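Local coordinates for protein putative isochorismatase hydrolase (Oleispira antarctica, PDB 3LQY) that is probably a hydrolase of the isochorismatase family, with its natural substrate not established, at residues Q95-R100 and T131-D136. Sequence-based numbering, arbitrary orientation.
Sequences QINSFR and TRAAED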
loop_
_atom_site.group_PDB
_atom_site.type_symbol
_atom_site.label_atom_id
_atom_site.label_comp_id
_atom_site.label_asym_id
_atom_site.label_seq_id
_atom_site.Cartn_x
_atom_site.Cartn_y
_atom_site.Cartn_z
ATOM N N GLN A 95 -4.788 9.709 8.479
ATOM C CA GLN A 95 -3.567 9.620 9.304
ATOM C C GLN A 95 -2.555 8.791 8.561
ATOM O O GLN A 95 -2.920 8.090 7.628
ATOM C CB GLN A 95 -3.881 8.945 10.650
ATOM C CG GLN A 95 -4.735 9.702 11.638
ATOM C CD GLN A 95 -4.100 10.973 12.157
ATOM O OE1 GLN A 95 -3.000 11.369 11.753
ATOM N NE2 GLN A 95 -4.801 11.631 13.062
ATOM N N ILE A 96 -1.288 8.772 9.023
ATOM C CA ILE A 96 -0.287 7.993 8.340
ATOM C C ILE A 96 -0.612 6.491 8.425
ATOM O O ILE A 96 -0.568 5.760 7.416
ATOM C CB ILE A 96 1.130 8.270 8.936
ATOM C CG1 ILE A 96 1.503 9.738 8.811
ATOM C CG2 ILE A 96 2.167 7.406 8.274
ATOM C CD1 ILE A 96 2.448 10.225 9.884
ATOM N N ASN A 97 -0.822 6.031 9.671
ATOM C CA ASN A 97 -1.192 4.658 9.958
ATOM C C ASN A 97 -2.586 4.351 9.478
ATOM O O ASN A 97 -3.529 4.986 9.923
ATOM C CB ASN A 97 -1.116 4.465 11.479
ATOM C CG ASN A 97 -1.442 3.055 11.946
ATOM O OD1 ASN A 97 -1.924 2.228 11.188
ATOM N ND2 ASN A 97 -1.102 2.755 13.230
ATOM N N SER A 98 -2.718 3.319 8.649
ATOM C CA SER A 98 -3.979 2.993 7.991
ATOM C C SER A 98 -5.021 2.402 8.959
ATOM O O SER A 98 -6.213 2.341 8.629
ATOM C CB SER A 98 -3.742 2.030 6.810
ATOM O OG SER A 98 -3.108 2.663 5.711
ATOM N N PHE A 99 -4.592 1.975 10.149
ATOM C CA PHE A 99 -5.548 1.519 11.186
ATOM C C PHE A 99 -6.049 2.649 12.063
ATOM O O PHE A 99 -6.963 2.431 12.847
ATOM C CB PHE A 99 -4.911 0.480 12.145
ATOM C CG PHE A 99 -4.593 -0.831 11.495
ATOM C CD1 PHE A 99 -5.556 -1.820 11.385
ATOM C CD2 PHE A 99 -3.329 -1.077 10.992
ATOM C CE1 PHE A 99 -5.275 -3.028 10.762
ATOM C CE2 PHE A 99 -3.045 -2.273 10.345
ATOM C CZ PHE A 99 -4.018 -3.260 10.249
ATOM N N ARG A 100 -5.412 3.812 12.034
ATOM C CA ARG A 100 -5.736 4.879 12.980
ATOM C C ARG A 100 -6.972 5.668 12.587
ATOM O O ARG A 100 -6.989 6.319 11.530
ATOM C CB ARG A 100 -4.568 5.830 13.117
ATOM C CG ARG A 100 -4.769 6.914 14.124
ATOM C CD ARG A 100 -3.456 7.564 14.465
ATOM N NE ARG A 100 -3.652 8.825 15.163
ATOM C CZ ARG A 100 -2.703 9.728 15.385
ATOM N NH1 ARG A 100 -1.456 9.505 14.992
ATOM N NH2 ARG A 100 -2.999 10.858 16.026
ATOM N N THR A 131 2.601 -1.920 8.053
ATOM C CA THR A 131 3.198 -3.228 8.227
ATOM C C THR A 131 3.505 -3.481 9.705
ATOM O O THR A 131 3.168 -4.533 10.258
ATOM C CB THR A 131 4.469 -3.383 7.389
ATOM O OG1 THR A 131 4.150 -3.077 6.022
ATOM C CG2 THR A 131 4.992 -4.794 7.469
ATOM N N ARG A 132 4.099 -2.501 10.361
ATOM C CA ARG A 132 4.452 -2.628 11.782
ATOM C C ARG A 132 3.224 -2.639 12.642
ATOM O O ARG A 132 3.150 -3.426 13.588
ATOM C CB ARG A 132 5.354 -1.476 12.196
ATOM C CG ARG A 132 6.674 -1.528 11.501
ATOM C CD ARG A 132 7.607 -0.476 12.084
ATOM N NE ARG A 132 8.862 -0.384 11.362
ATOM C CZ ARG A 132 10.091 -0.381 11.887
ATOM N NH1 ARG A 132 10.314 -0.531 13.204
ATOM N NH2 ARG A 132 11.109 -0.258 11.074
ATOM N N ALA A 133 2.212 -1.835 12.293
ATOM C CA ALA A 133 0.971 -1.850 13.063
ATOM C C ALA A 133 0.257 -3.207 12.940
ATOM O O ALA A 133 -0.253 -3.754 13.945
ATOM C CB ALA A 133 0.046 -0.700 12.639
ATOM N N ALA A 134 0.228 -3.741 11.713
ATOM C CA ALA A 134 -0.453 -5.002 11.432
ATOM C C ALA A 134 0.222 -6.188 12.123
ATOM O O ALA A 134 -0.449 -7.005 12.728
ATOM C CB ALA A 134 -0.561 -5.251 9.924
ATOM N N GLU A 135 1.536 -6.294 11.972
ATOM C CA GLU A 135 2.284 -7.392 12.581
ATOM C C GLU A 135 2.068 -7.339 14.092
ATOM O O GLU A 135 1.821 -8.370 14.731
ATOM C CB GLU A 135 3.756 -7.294 12.201
ATOM C CG GLU A 135 4.549 -8.583 12.435
ATOM C CD GLU A 135 4.794 -8.840 13.892
ATOM O OE1 GLU A 135 4.782 -7.841 14.655
ATOM O OE2 GLU A 135 5.012 -10.012 14.275
ATOM N N ASP A 136 2.144 -6.144 14.676
ATOM C CA ASP A 136 1.867 -5.972 16.121
ATOM C C ASP A 136 0.451 -6.334 16.518
ATOM O O ASP A 136 0.208 -6.776 17.637
ATOM C CB ASP A 136 2.136 -4.541 16.595
ATOM C CG ASP A 136 3.604 -4.222 16.719
ATOM O OD1 ASP A 136 4.458 -5.152 16.722
ATOM O OD2 ASP A 136 3.928 -3.004 16.835
#
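Asn-97 and Phe-99 of the loop 95-100 both touch the methyl group of Ala-133, from directions roughly at right angles. The amide end of Asn-97 brings ND2 to 3.7 Å from Ala-133 CB. Phe-99 CD2 lies 3.8 Å from the same Ala-133 CB. The ring approaches obliquely and reaches on to the next residue, Ala-134. Its CE2 lies 3.9 Å from Ala-134 CB, and CZ also touches this second methyl. No hydrogen bond crosses the contact, so the two segments meet by van der Waals packing. Asn-97 has CG anti to the backbone N (chi1 -178°), and this torsion brings the amide up against the Ala-133 methyl. OD1 also accepts a hydrogen bond of 2.9 Å from Phe-99 N, forming an Asx turn. That donor stands 47° out of the amide's carbonyl plane. A type I beta turn from Asn-97 to Arg-100 overlaps it. With an alanine here, Phe-99 N would probably lose this acceptor and the Ala-133 methyl its amide neighbour. Phe-99 also bridges two helices, touching Leu-104 and Leu-108 of 104-110 and Val-130 and Leu-137 of 128-137. In this isochorismatase-type alpha/beta fold, the loop follows edge strand 90-93 of the six-stranded parallel sheet (order 3-2-1-4-5-6); helix 128-137 follows strand 115-121.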